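Local coordinates for uncharacterized protein Atu1656 (Agrobacterium tumefaciens, PDB 2OJH), which is of unknown function but belongs to the TolB family and folds as a six-bladed beta-propeller, at residues L56-E61 with A287-F292; G62-L67 with Y99-K104; F153-M158 with R185-N190; S191-Q196 with S207-I212. All blocks are in the same frame, centred on the assembly; numbering follows the deposited sequence.

Contact 1 (L56-E61 with A287-F292); sequences LLLNSE and AYVRYF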
loop_
_atom_site.group_PDB
_atom_site.type_symbol
_atom_site.label_atom_id
_atom_site.label_comp_id
_atom_site.label_asym_id
_atom_site.label_seq_id
_atom_site.Cartn_x
_atom_site.Cartn_y
_atom_site.Cartn_z
ATOM N N LEU A 56 3.241 -12.106 6.866
ATOM C CA LEU A 56 2.585 -11.163 5.984
ATOM C C LEU A 56 1.155 -10.918 6.438
ATOM O O LEU A 56 0.480 -11.834 6.937
ATOM C CB LEU A 56 2.576 -11.649 4.519
ATOM C CG LEU A 56 3.933 -12.027 3.912
ATOM C CD1 LEU A 56 3.717 -12.654 2.546
ATOM C CD2 LEU A 56 4.897 -10.832 3.811
ATOM N N LEU A 57 0.705 -9.677 6.254
ATOM C CA LEU A 57 -0.674 -9.291 6.535
ATOM C C LEU A 57 -1.412 -9.002 5.218
ATOM O O LEU A 57 -1.032 -8.092 4.439
ATOM C CB LEU A 57 -0.723 -8.108 7.507
ATOM C CG LEU A 57 -2.107 -7.699 8.036
ATOM C CD1 LEU A 57 -2.632 -8.714 9.049
ATOM C CD2 LEU A 57 -2.016 -6.293 8.637
ATOM N N LEU A 58 -2.431 -9.812 4.948
ATOM C CA LEU A 58 -3.201 -9.728 3.698
ATOM C C LEU A 58 -4.686 -9.489 3.989
ATOM O O LEU A 58 -5.189 -9.851 5.054
ATOM C CB LEU A 58 -3.129 -11.057 2.927
ATOM C CG LEU A 58 -1.913 -11.552 2.121
ATOM C CD1 LEU A 58 -1.779 -10.961 0.747
ATOM C CD2 LEU A 58 -0.582 -11.523 2.902
ATOM N N ASN A 59 -5.410 -8.940 3.020
ATOM C CA ASN A 59 -6.872 -8.996 3.130
ATOM C C ASN A 59 -7.502 -9.905 2.089
ATOM O O ASN A 59 -6.977 -10.092 0.972
ATOM C CB ASN A 59 -7.515 -7.594 3.098
ATOM C CG ASN A 59 -7.189 -6.850 1.828
ATOM O OD1 ASN A 59 -6.067 -6.404 1.642
ATOM N ND2 ASN A 59 -8.163 -6.730 0.947
ATOM N N SER A 60 -8.668 -10.420 2.451
ATOM C CA SER A 60 -9.465 -11.206 1.538
ATOM C C SER A 60 -10.938 -11.109 1.924
ATOM O O SER A 60 -11.331 -11.458 3.054
ATOM C CB SER A 60 -9.003 -12.665 1.556
ATOM O OG SER A 60 -9.792 -13.458 0.678
ATOM N N GLU A 61 -11.736 -10.640 0.970
ATOM C CA GLU A 61 -13.197 -10.578 1.114
ATOM C C GLU A 61 -13.617 -9.827 2.381
ATOM O O GLU A 61 -14.526 -10.252 3.098
ATOM C CB GLU A 61 -13.809 -11.988 1.067
ATOM C CG GLU A 61 -13.403 -12.808 -0.157
ATOM C CD GLU A 61 -14.006 -12.292 -1.463
ATOM O OE1 GLU A 61 -15.019 -11.554 -1.409
ATOM O OE2 GLU A 61 -13.479 -12.627 -2.555
ATOM N N ALA A 287 6.882 -8.213 -0.634
ATOM C CA ALA A 287 5.786 -9.138 -0.878
ATOM C C ALA A 287 4.814 -8.529 -1.908
ATOM O O ALA A 287 4.691 -7.302 -2.003
ATOM C CB ALA A 287 5.042 -9.466 0.466
ATOM N N TYR A 288 4.171 -9.397 -2.688
ATOM C CA TYR A 288 3.219 -8.995 -3.733
ATOM C C TYR A 288 2.298 -10.185 -4.067
ATOM O O TYR A 288 2.580 -11.330 -3.671
ATOM C CB TYR A 288 3.961 -8.475 -4.983
ATOM C CG TYR A 288 4.764 -9.546 -5.685
ATOM C CD1 TYR A 288 6.031 -9.920 -5.213
ATOM C CD2 TYR A 288 4.245 -10.212 -6.814
ATOM C CE1 TYR A 288 6.759 -10.949 -5.842
ATOM C CE2 TYR A 288 4.958 -11.232 -7.439
ATOM C CZ TYR A 288 6.220 -11.574 -6.958
ATOM O OH TYR A 288 6.912 -12.583 -7.545
ATOM N N VAL A 289 1.189 -9.927 -4.766
ATOM C CA VAL A 289 0.302 -11.004 -5.206
ATOM C C VAL A 289 0.258 -11.005 -6.710
ATOM O O VAL A 289 -0.008 -9.978 -7.315
ATOM C CB VAL A 289 -1.148 -10.877 -4.670
ATOM C CG1 VAL A 289 -1.949 -12.193 -4.901
ATOM C CG2 VAL A 289 -1.148 -10.514 -3.160
ATOM N N ARG A 290 0.520 -12.173 -7.287
ATOM C CA ARG A 290 0.367 -12.421 -8.707
ATOM C C ARG A 290 -0.985 -13.135 -8.828
ATOM O O ARG A 290 -1.339 -13.954 -7.980
ATOM C CB ARG A 290 1.531 -13.323 -9.179
ATOM C CG ARG A 290 1.431 -13.916 -10.585
ATOM C CD ARG A 290 2.522 -15.017 -10.801
ATOM N NE ARG A 290 3.839 -14.494 -10.453
ATOM C CZ ARG A 290 4.626 -13.827 -11.288
ATOM N NH1 ARG A 290 4.256 -13.627 -12.553
ATOM N NH2 ARG A 290 5.802 -13.368 -10.866
ATOM N N TYR A 291 -1.733 -12.828 -9.879
ATOM C CA TYR A 291 -3.029 -13.460 -10.062
ATOM C C TYR A 291 -3.031 -14.351 -11.282
ATOM O O TYR A 291 -2.117 -14.302 -12.097
ATOM C CB TYR A 291 -4.154 -12.416 -10.127
ATOM C CG TYR A 291 -4.260 -11.635 -8.852
ATOM C CD1 TYR A 291 -4.943 -12.163 -7.758
ATOM C CD2 TYR A 291 -3.619 -10.409 -8.718
ATOM C CE1 TYR A 291 -5.017 -11.475 -6.561
ATOM C CE2 TYR A 291 -3.676 -9.697 -7.522
ATOM C CZ TYR A 291 -4.384 -10.242 -6.459
ATOM O OH TYR A 291 -4.465 -9.584 -5.277
ATOM N N PHE A 292 -4.055 -15.188 -11.380
ATOM C CA PHE A 292 -4.258 -16.036 -12.562
ATOM C C PHE A 292 -5.650 -15.723 -13.098
ATOM O O PHE A 292 -6.573 -15.506 -12.307
ATOM C CB PHE A 292 -4.143 -17.511 -12.167
ATOM C CG PHE A 292 -2.874 -17.834 -11.431
ATOM C CD1 PHE A 292 -1.662 -17.951 -12.120
ATOM C CD2 PHE A 292 -2.876 -17.995 -10.056
ATOM C CE1 PHE A 292 -0.466 -18.217 -11.436
ATOM C CE2 PHE A 292 -1.685 -18.280 -9.368
ATOM C CZ PHE A 292 -0.485 -18.381 -10.060
#

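Contact 2 (G62-L67 with Y99-K104); sequences GLLYRL and YAISDK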
loop_
_atom_site.group_PDB
_atom_site.type_symbol
_atom_site.label_atom_id
_atom_site.label_comp_id
_atom_site.label_asym_id
_atom_site.label_seq_id
_atom_site.Cartn_x
_atom_site.Cartn_y
_atom_site.Cartn_z
ATOM N N GLY A 62 -12.922 -8.722 2.650
ATOM C CA GLY A 62 -13.240 -7.833 3.769
ATOM C C GLY A 62 -12.613 -8.152 5.117
ATOM O O GLY A 62 -12.786 -7.390 6.082
ATOM N N LEU A 63 -11.888 -9.267 5.191
ATOM C CA LEU A 63 -11.257 -9.720 6.426
ATOM C C LEU A 63 -9.749 -9.658 6.335
ATOM O O LEU A 63 -9.187 -9.692 5.229
ATOM C CB LEU A 63 -11.693 -11.144 6.747
ATOM C CG LEU A 63 -13.202 -11.347 7.028
ATOM C CD1 LEU A 63 -13.455 -12.822 7.302
ATOM C CD2 LEU A 63 -13.689 -10.516 8.223
ATOM N N LEU A 64 -9.085 -9.552 7.486
ATOM C CA LEU A 64 -7.615 -9.526 7.497
ATOM C C LEU A 64 -7.050 -10.868 7.952
ATOM O O LEU A 64 -7.599 -11.495 8.866
ATOM C CB LEU A 64 -7.085 -8.464 8.460
ATOM C CG LEU A 64 -6.973 -7.006 8.070
ATOM C CD1 LEU A 64 -6.246 -6.353 9.230
ATOM C CD2 LEU A 64 -6.164 -6.856 6.794
ATOM N N TYR A 65 -5.919 -11.262 7.361
ATOM C CA TYR A 65 -5.258 -12.524 7.700
ATOM C C TYR A 65 -3.742 -12.397 7.864
ATOM O O TYR A 65 -3.081 -11.707 7.078
ATOM C CB TYR A 65 -5.519 -13.564 6.603
ATOM C CG TYR A 65 -6.963 -13.926 6.406
ATOM C CD1 TYR A 65 -7.783 -13.167 5.583
ATOM C CD2 TYR A 65 -7.501 -15.054 7.015
ATOM C CE1 TYR A 65 -9.135 -13.502 5.397
ATOM C CE2 TYR A 65 -8.842 -15.408 6.817
ATOM C CZ TYR A 65 -9.646 -14.617 6.011
ATOM O OH TYR A 65 -10.970 -14.940 5.808
ATOM N N ARG A 66 -3.190 -13.105 8.850
ATOM C CA ARG A 66 -1.733 -13.259 8.962
ATOM C C ARG A 66 -1.287 -14.577 8.298
ATOM O O ARG A 66 -1.892 -15.629 8.527
ATOM C CB ARG A 66 -1.288 -13.258 10.433
ATOM C CG ARG A 66 -1.622 -11.993 11.206
ATOM C CD ARG A 66 -1.140 -12.075 12.652
ATOM N NE ARG A 66 -1.981 -11.242 13.522
ATOM C CZ ARG A 66 -3.066 -11.679 14.183
ATOM N NH1 ARG A 66 -3.765 -10.846 14.960
ATOM N NH2 ARG A 66 -3.471 -12.946 14.065
ATOM N N LEU A 67 -0.240 -14.508 7.475
ATOM C CA LEU A 67 0.373 -15.699 6.878
ATOM C C LEU A 67 1.829 -15.778 7.321
ATOM O O LEU A 67 2.638 -14.922 6.931
ATOM C CB LEU A 67 0.315 -15.634 5.360
ATOM C CG LEU A 67 -1.014 -15.878 4.643
ATOM C CD1 LEU A 67 -2.083 -14.788 4.904
ATOM C CD2 LEU A 67 -0.693 -15.936 3.164
ATOM N N TYR A 99 -2.267 -2.296 13.988
ATOM C CA TYR A 99 -2.691 -2.352 12.600
ATOM C C TYR A 99 -3.540 -1.127 12.272
ATOM O O TYR A 99 -4.282 -0.621 13.108
ATOM C CB TYR A 99 -3.537 -3.608 12.348
ATOM C CG TYR A 99 -2.826 -4.942 12.429
ATOM C CD1 TYR A 99 -1.429 -5.034 12.412
ATOM C CD2 TYR A 99 -3.561 -6.125 12.470
ATOM C CE1 TYR A 99 -0.781 -6.286 12.482
ATOM C CE2 TYR A 99 -2.929 -7.379 12.545
ATOM C CZ TYR A 99 -1.540 -7.451 12.540
ATOM O OH TYR A 99 -0.924 -8.683 12.601
ATOM N N ALA A 100 -3.429 -0.657 11.044
ATOM C CA ALA A 100 -4.333 0.343 10.539
ATOM C C ALA A 100 -5.119 -0.299 9.404
ATOM O O ALA A 100 -4.524 -0.983 8.524
ATOM C CB ALA A 100 -3.557 1.543 10.057
ATOM N N ILE A 101 -6.441 -0.105 9.418
ATOM C CA ILE A 101 -7.322 -0.710 8.391
ATOM C C ILE A 101 -8.237 0.360 7.835
ATOM O O ILE A 101 -8.412 1.419 8.454
ATOM C CB ILE A 101 -8.185 -1.861 8.973
ATOM C CG1 ILE A 101 -9.047 -1.339 10.123
ATOM C CG2 ILE A 101 -7.284 -3.022 9.493
ATOM C CD1 ILE A 101 -9.987 -2.420 10.792
ATOM N N SER A 102 -8.825 0.099 6.673
ATOM C CA SER A 102 -9.758 1.003 6.070
ATOM C C SER A 102 -11.032 0.174 5.841
ATOM O O SER A 102 -11.024 -0.772 5.052
ATOM C CB SER A 102 -9.197 1.509 4.739
ATOM O OG SER A 102 -7.941 2.148 4.935
ATOM N N ASP A 103 -12.102 0.507 6.550
ATOM C CA ASP A 103 -13.290 -0.338 6.591
ATOM C C ASP A 103 -14.589 0.455 6.325
ATOM O O ASP A 103 -14.667 1.658 6.607
ATOM C CB ASP A 103 -13.360 -1.023 7.951
ATOM C CG ASP A 103 -14.623 -1.821 8.122
ATOM O OD1 ASP A 103 -14.647 -2.981 7.644
ATOM O OD2 ASP A 103 -15.591 -1.299 8.729
ATOM N N LYS A 104 -15.613 -0.223 5.802
ATOM C CA LYS A 104 -16.850 0.473 5.480
ATOM C C LYS A 104 -18.121 -0.008 6.183
ATOM O O LYS A 104 -19.212 0.348 5.767
ATOM C CB LYS A 104 -17.057 0.568 3.962
ATOM C CG LYS A 104 -17.293 -0.720 3.258
ATOM C CD LYS A 104 -17.172 -0.533 1.715
ATOM C CE LYS A 104 -18.539 -0.315 1.068
ATOM N NZ LYS A 104 -18.467 -0.473 -0.433
#

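Contact 3 (F153-M158 with R185-N190); sequences FDIYSM and RWIYFN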
loop_
_atom_site.group_PDB
_atom_site.type_symbol
_atom_site.label_atom_id
_atom_site.label_comp_id
_atom_site.label_asym_id
_atom_site.label_seq_id
_atom_site.Cartn_x
_atom_site.Cartn_y
_atom_site.Cartn_z
ATOM N N PHE A 153 -9.346 14.237 -4.797
ATOM C CA PHE A 153 -8.532 13.149 -4.281
ATOM C C PHE A 153 -7.216 13.750 -3.789
ATOM O O PHE A 153 -6.394 14.177 -4.606
ATOM C CB PHE A 153 -8.187 12.148 -5.401
ATOM C CG PHE A 153 -9.359 11.369 -5.931
ATOM C CD1 PHE A 153 -10.395 12.006 -6.617
ATOM C CD2 PHE A 153 -9.391 9.990 -5.806
ATOM C CE1 PHE A 153 -11.464 11.277 -7.138
ATOM C CE2 PHE A 153 -10.452 9.244 -6.354
ATOM C CZ PHE A 153 -11.495 9.883 -6.986
ATOM N N ASP A 154 -7.010 13.797 -2.471
ATOM C CA ASP A 154 -5.778 14.393 -1.962
ATOM C C ASP A 154 -5.023 13.534 -0.982
ATOM O O ASP A 154 -5.588 12.592 -0.371
ATOM C CB ASP A 154 -6.053 15.745 -1.280
ATOM C CG ASP A 154 -6.217 16.877 -2.274
ATOM O OD1 ASP A 154 -5.388 17.009 -3.217
ATOM O OD2 ASP A 154 -7.196 17.629 -2.102
ATOM N N ILE A 155 -3.758 13.915 -0.788
ATOM C CA ILE A 155 -2.905 13.294 0.207
ATOM C C ILE A 155 -3.087 14.041 1.502
ATOM O O ILE A 155 -3.022 15.282 1.533
ATOM C CB ILE A 155 -1.415 13.353 -0.240
ATOM C CG1 ILE A 155 -1.252 12.785 -1.682
ATOM C CG2 ILE A 155 -0.494 12.666 0.792
ATOM C CD1 ILE A 155 -1.803 11.351 -1.903
ATOM N N TYR A 156 -3.323 13.283 2.570
ATOM C CA TYR A 156 -3.500 13.847 3.905
ATOM C C TYR A 156 -2.544 13.125 4.828
ATOM O O TYR A 156 -2.090 12.010 4.524
ATOM C CB TYR A 156 -4.933 13.605 4.434
ATOM C CG TYR A 156 -5.971 14.424 3.739
ATOM C CD1 TYR A 156 -6.348 15.666 4.237
ATOM C CD2 TYR A 156 -6.546 13.985 2.538
ATOM C CE1 TYR A 156 -7.275 16.464 3.547
ATOM C CE2 TYR A 156 -7.465 14.775 1.852
ATOM C CZ TYR A 156 -7.821 16.008 2.366
ATOM O OH TYR A 156 -8.742 16.778 1.713
ATOM N N SER A 157 -2.264 13.734 5.983
ATOM C CA SER A 157 -1.620 13.007 7.045
ATOM C C SER A 157 -2.349 13.310 8.350
ATOM O O SER A 157 -3.054 14.317 8.459
ATOM C CB SER A 157 -0.137 13.374 7.138
ATOM O OG SER A 157 0.012 14.735 7.480
HETATM N N MSE A 158 -2.229 12.422 9.318
HETATM C CA MSE A 158 -2.857 12.658 10.606
HETATM C C MSE A 158 -1.866 12.335 11.684
HETATM O O MSE A 158 -1.113 11.376 11.571
HETATM C CB MSE A 158 -4.131 11.820 10.768
HETATM C CG MSE A 158 -4.696 11.794 12.200
HETATM SE SE MSE A 158 -6.518 11.130 12.222
HETATM C CE MSE A 158 -7.371 12.405 11.042
ATOM N N ARG A 185 11.260 12.440 5.496
ATOM C CA ARG A 185 11.221 13.776 4.917
ATOM C C ARG A 185 10.192 13.900 3.792
ATOM O O ARG A 185 9.695 15.003 3.502
ATOM C CB ARG A 185 12.612 14.188 4.408
ATOM C CG ARG A 185 13.689 14.364 5.515
ATOM C CD ARG A 185 14.889 15.253 5.071
ATOM N NE ARG A 185 15.220 15.159 3.636
ATOM C CZ ARG A 185 15.094 16.162 2.753
ATOM N NH1 ARG A 185 15.417 15.970 1.473
ATOM N NH2 ARG A 185 14.653 17.361 3.137
ATOM N N TRP A 186 9.876 12.774 3.164
ATOM C CA TRP A 186 9.009 12.770 1.985
ATOM C C TRP A 186 7.879 11.758 2.090
ATOM O O TRP A 186 8.009 10.718 2.752
ATOM C CB TRP A 186 9.819 12.427 0.729
ATOM C CG TRP A 186 10.880 13.411 0.358
ATOM C CD1 TRP A 186 12.206 13.343 0.677
ATOM C CD2 TRP A 186 10.715 14.601 -0.431
ATOM N NE1 TRP A 186 12.875 14.428 0.151
ATOM C CE2 TRP A 186 11.983 15.214 -0.532
ATOM C CE3 TRP A 186 9.617 15.210 -1.056
ATOM C CZ2 TRP A 186 12.186 16.398 -1.245
ATOM C CZ3 TRP A 186 9.817 16.398 -1.757
ATOM C CH2 TRP A 186 11.099 16.972 -1.848
ATOM N N ILE A 187 6.787 12.053 1.382
ATOM C CA ILE A 187 5.723 11.084 1.139
ATOM C C ILE A 187 5.658 10.934 -0.393
ATOM O O ILE A 187 5.495 11.930 -1.079
ATOM C CB ILE A 187 4.376 11.580 1.702
ATOM C CG1 ILE A 187 4.377 11.498 3.253
ATOM C CG2 ILE A 187 3.195 10.773 1.102
ATOM C CD1 ILE A 187 3.360 12.416 3.902
ATOM N N TYR A 188 5.814 9.710 -0.903
ATOM C CA TYR A 188 5.700 9.430 -2.342
ATOM C C TYR A 188 4.246 9.037 -2.593
ATOM O O TYR A 188 3.582 8.411 -1.725
ATOM C CB TYR A 188 6.625 8.268 -2.757
ATOM C CG TYR A 188 8.104 8.629 -2.841
ATOM C CD1 TYR A 188 8.848 8.972 -1.703
ATOM C CD2 TYR A 188 8.761 8.654 -4.084
ATOM C CE1 TYR A 188 10.224 9.337 -1.818
ATOM C CE2 TYR A 188 10.107 8.991 -4.193
ATOM C CZ TYR A 188 10.826 9.329 -3.066
ATOM O OH TYR A 188 12.141 9.659 -3.214
ATOM N N PHE A 189 3.737 9.432 -3.757
ATOM C CA PHE A 189 2.333 9.210 -4.101
ATOM C C PHE A 189 2.211 9.280 -5.626
ATOM O O PHE A 189 3.227 9.501 -6.316
ATOM C CB PHE A 189 1.430 10.241 -3.378
ATOM C CG PHE A 189 1.612 11.670 -3.863
ATOM C CD1 PHE A 189 2.660 12.474 -3.382
ATOM C CD2 PHE A 189 0.736 12.203 -4.802
ATOM C CE1 PHE A 189 2.837 13.768 -3.844
ATOM C CE2 PHE A 189 0.901 13.526 -5.275
ATOM C CZ PHE A 189 1.967 14.305 -4.795
ATOM N N ASN A 190 1.019 9.032 -6.167
ATOM C CA ASN A 190 0.833 9.274 -7.616
ATOM C C ASN A 190 -0.198 10.354 -7.911
ATOM O O ASN A 190 -1.101 10.602 -7.117
ATOM C CB ASN A 190 0.567 7.975 -8.426
ATOM C CG ASN A 190 -0.713 7.238 -8.018
ATOM O OD1 ASN A 190 -1.281 7.426 -6.939
ATOM N ND2 ASN A 190 -1.129 6.339 -8.873
#

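Contact 4 (S191-Q196 with S207-I212); sequences SSRTGQ and SSVERI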
loop_
_atom_site.group_PDB
_atom_site.type_symbol
_atom_site.label_atom_id
_atom_site.label_comp_id
_atom_site.label_asym_id
_atom_site.label_seq_id
_atom_site.Cartn_x
_atom_site.Cartn_y
_atom_site.Cartn_z
ATOM N N SER A 191 -0.062 11.020 -9.055
ATOM C CA SER A 191 -0.963 12.093 -9.343
ATOM C C SER A 191 -1.267 12.065 -10.831
ATOM O O SER A 191 -0.380 11.734 -11.647
ATOM C CB SER A 191 -0.304 13.424 -8.949
ATOM O OG SER A 191 -1.156 14.523 -9.208
ATOM N N SER A 192 -2.506 12.403 -11.183
ATOM C CA SER A 192 -2.909 12.442 -12.591
ATOM C C SER A 192 -2.721 13.819 -13.194
ATOM O O SER A 192 -3.127 14.047 -14.346
ATOM C CB SER A 192 -4.395 12.088 -12.727
ATOM O OG SER A 192 -5.202 13.046 -12.027
ATOM N N ARG A 193 -2.100 14.733 -12.454
ATOM C CA ARG A 193 -2.025 16.127 -12.893
ATOM C C ARG A 193 -1.414 16.323 -14.287
ATOM O O ARG A 193 -1.690 17.324 -14.954
ATOM C CB ARG A 193 -1.368 17.038 -11.825
ATOM C CG ARG A 193 0.155 16.958 -11.694
ATOM C CD ARG A 193 0.643 17.665 -10.426
ATOM N NE ARG A 193 0.198 16.988 -9.202
ATOM C CZ ARG A 193 0.466 17.392 -7.959
ATOM N NH1 ARG A 193 1.187 18.488 -7.743
ATOM N NH2 ARG A 193 0.015 16.691 -6.916
ATOM N N THR A 194 -0.606 15.372 -14.741
ATOM C CA THR A 194 0.019 15.529 -16.073
ATOM C C THR A 194 -0.709 14.777 -17.170
ATOM O O THR A 194 -0.264 14.768 -18.318
ATOM C CB THR A 194 1.485 15.061 -16.085
ATOM O OG1 THR A 194 1.558 13.709 -15.605
ATOM C CG2 THR A 194 2.378 15.980 -15.228
ATOM N N GLY A 195 -1.794 14.088 -16.846
ATOM C CA GLY A 195 -2.500 13.379 -17.919
ATOM C C GLY A 195 -2.639 11.901 -17.657
ATOM O O GLY A 195 -3.671 11.301 -17.967
ATOM N N GLN A 196 -1.605 11.313 -17.063
ATOM C CA GLN A 196 -1.688 9.933 -16.611
ATOM C C GLN A 196 -1.142 9.864 -15.202
ATOM O O GLN A 196 -0.547 10.833 -14.707
ATOM C CB GLN A 196 -0.960 8.981 -17.575
ATOM C CG GLN A 196 0.527 9.239 -17.726
ATOM C CD GLN A 196 1.094 8.792 -19.073
ATOM O OE1 GLN A 196 0.585 9.161 -20.137
ATOM N NE2 GLN A 196 2.167 8.015 -19.028
ATOM N N SER A 207 5.454 21.498 1.915
ATOM C CA SER A 207 5.940 22.810 1.464
ATOM C C SER A 207 6.517 22.796 0.055
ATOM O O SER A 207 6.627 23.847 -0.610
ATOM C CB SER A 207 6.979 23.359 2.445
ATOM O OG SER A 207 8.115 22.514 2.485
ATOM N N SER A 208 6.915 21.608 -0.379
ATOM C CA SER A 208 7.323 21.408 -1.749
ATOM C C SER A 208 6.860 20.039 -2.217
ATOM O O SER A 208 6.597 19.132 -1.415
ATOM C CB SER A 208 8.829 21.596 -1.949
ATOM O OG SER A 208 9.560 20.423 -1.656
ATOM N N VAL A 209 6.734 19.932 -3.539
ATOM C CA VAL A 209 6.271 18.734 -4.239
ATOM C C VAL A 209 7.068 18.666 -5.548
ATOM O O VAL A 209 7.468 19.700 -6.085
ATOM C CB VAL A 209 4.729 18.798 -4.509
ATOM C CG1 VAL A 209 4.366 19.967 -5.449
ATOM C CG2 VAL A 209 4.181 17.469 -5.046
ATOM N N GLU A 210 7.309 17.460 -6.051
ATOM C CA GLU A 210 8.096 17.279 -7.291
ATOM C C GLU A 210 7.824 15.953 -8.001
ATOM O O GLU A 210 7.436 14.971 -7.374
ATOM C CB GLU A 210 9.594 17.461 -7.031
ATOM C CG GLU A 210 10.124 16.562 -5.959
ATOM C CD GLU A 210 11.554 16.910 -5.539
ATOM O OE1 GLU A 210 11.896 18.107 -5.392
ATOM O OE2 GLU A 210 12.340 15.979 -5.346
ATOM N N ARG A 211 8.022 15.945 -9.317
ATOM C CA ARG A 211 7.689 14.795 -10.132
ATOM C C ARG A 211 8.831 13.790 -10.073
ATOM O O ARG A 211 10.006 14.171 -10.185
ATOM C CB ARG A 211 7.437 15.222 -11.579
ATOM C CG ARG A 211 6.789 14.168 -12.436
ATOM C CD ARG A 211 6.559 14.705 -13.813
ATOM N NE ARG A 211 6.011 13.707 -14.725
ATOM C CZ ARG A 211 5.628 13.971 -15.972
ATOM N NH1 ARG A 211 5.702 15.213 -16.458
ATOM N NH2 ARG A 211 5.157 12.993 -16.738
ATOM N N ILE A 212 8.483 12.511 -9.931
ATOM C CA ILE A 212 9.479 11.441 -9.855
ATOM C C ILE A 212 9.504 10.494 -11.047
ATOM O O ILE A 212 10.591 10.065 -11.445
ATOM C CB ILE A 212 9.333 10.629 -8.558
ATOM C CG1 ILE A 212 9.542 11.550 -7.342
ATOM C CG2 ILE A 212 10.249 9.390 -8.594
ATOM C CD1 ILE A 212 10.951 12.090 -7.140
#

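Contact 1 (L56-E61 with A287-F292)
Leu56 packs on Ala287, and Leu58 on Val289, where two neighbouring blades of the beta-propeller meet. Strand 55-60 belongs to one blade. Strand 285-291 comes from the C-terminal end and pairs with strand 22-28 near the N-terminus, so the other blade is built from both ends of the chain. That pairing closes the propeller ring; the contact lies between this blade and the next. The tight part is at Leu56. With CG anti to the carbonyl carbon (chi1 -54°), both its methyls come against Ala287 CB, CD2 at 3.6 Å. No hydrogen bond crosses here; the seam is apolar and buried. The strands spread, from 7.8 Å between the CA atoms of Leu56 and Ala287 to 9.7 Å between those of Leu58 and Val289. Leu58 CD1 and Val289 CG2 are 4.0 Å apart, a looser touch. Beyond it, Glu61 turns into solvent. Tyr291 lies beside Val289, hydrogen-bonded through OH to Phe44 O. The CG1 methyl of Val289 sits 3.4 Å above the Tyr291 ring plane, toward its rim.

Contact 2 (G62-L67 with Y99-K104)
The strand segments carrying Leu64 and Ile101 run roughly antiparallel, at 151°, with their axes 9.8 Å apart, and belong to separate sheets of the beta-propeller. Only side chains bridge them. Leu64 CD1 presses on Ile101 CG2 at 3.5 Å, tighter than usual carbon packing. The same methyl also approaches the ring of Tyr99 obliquely, 4.2 Å from Tyr99 CD2. The polar part lies at the far end of that ring. Arg66 is extended from CG to NE and crosses over to the hydroxyl. Arg66 NE donates to Tyr99 OH at 2.9 Å. The bond is bent, with an angle of 142° at the hydrogen, and the oxygen lies 15° out of the guanidinium plane. Tyr99 OH is also hydrogen-bonded to Tyr55 OH. Arg66 NH2 forms a salt bridge with Glu76, and Arg66 NH1 is bonded to Ser117 O. All three nitrogens of the guanidinium are therefore held. This fixes its rotation, and Glu76 probably offsets its charge in this largely buried seam between blades.

Contact 3 (F153-M158 with R185-N190)
Ile155 fills the seam between two successive beta-propeller blades, facing Ile187 and Phe189. It sits on strand 152-159 of one four-stranded sheet; the partners sit on strand 186-191 of the next. Its CB points toward the neighbouring blade and splits into two branches. The short branch, CG2, goes to Ile187, whose own CG2 is 4.2 Å from Ile155 CG2. The long branch goes to Phe189. Ile155 CG1 lies over one face of that ring, 4.0 Å from the centroid and 25° off the normal, a CH-pi contact displaced toward the rim. The turn at chi2, -55°, swings the tip toward the base of Phe189, and Ile155 CD1 ends 3.7 Å from Phe189 CB. One side chain touches both the ring and its root. Pro178 of strand 175-180 touches Ile155 and Ile187, and Trp200 and Val202 pack on Phe189. No hydrogen bond links the two segments. The ring edge of Phe189 meets a backbone oxygen of its own strand: Ile187 O lies in the ring plane, 3.7 Å from Phe189 CD1.

Contact 4 (S191-Q196 with S207-I212)
Ser191 OG holds Arg193, whose guanidinium lies near Val209. Arg193 NE donates to Ser191 OG at 2.8 Å and 168°, a nearly straight bond in the guanidinium plane. The backbone N of Arg193 adds a weak bond to Ser191 OG. Asn175 OD1 bonds to the same hydroxyl and to Arg193 NH2. The bend of the arginine at chi3, 66°, lets its guanidinium fold back to this serine. The Arg193 guanidinium also makes a cation-pi contact with Trp200. Arg193 lies inside a type I beta turn, Ser192 to Gly195, closed by Gly195 N to Ser192 O at 2.8 Å. The turn links strands 186-191 and 198-203 of one propeller blade and packs on the short edge strand 209-211. Arg193 NH1 comes within 4.2 Å of Val209 CG2, but Val209 has two conformers, so this touch is doubtful. Thr194 makes the firmer contact. Its CG2 methyl lies over one face of the Arg211 guanidinium, 3.6 Å from Arg211 NH1. Arg211 NE is hydrogen-bonded to Thr213 O, and NH2 forms a salt bridge with Asp214 and a hydrogen bond with Gln198. These polar bonds use NE and NH2 of the two arginines; toward Val209 and Thr194 they offer mainly van der Waals contact.

How the contacts relate
The four contacts sample the ring of a beta-propeller. Contacts 1 and 2 share the sheet of strands 55-60 and 63-68, which are hydrogen-bonded neighbours, and face its two adjoining blades. Their centres are about 12 Å apart. Contacts 3 and 4 share the sheet containing strands 186-191 and 209-211. Their centres are about 11 Å apart, and Trp186 packs on Glu210 between them. Contacts 1 and 4 lie on opposite sides of the chain's centre, about 28 Å between centres. Along the chain, contacts 2, 3 and 4 follow in that order, all within the span that contact 1 encloses. Contacts 1 to 3 join blades; contact 4 lies within one blade, at the surface.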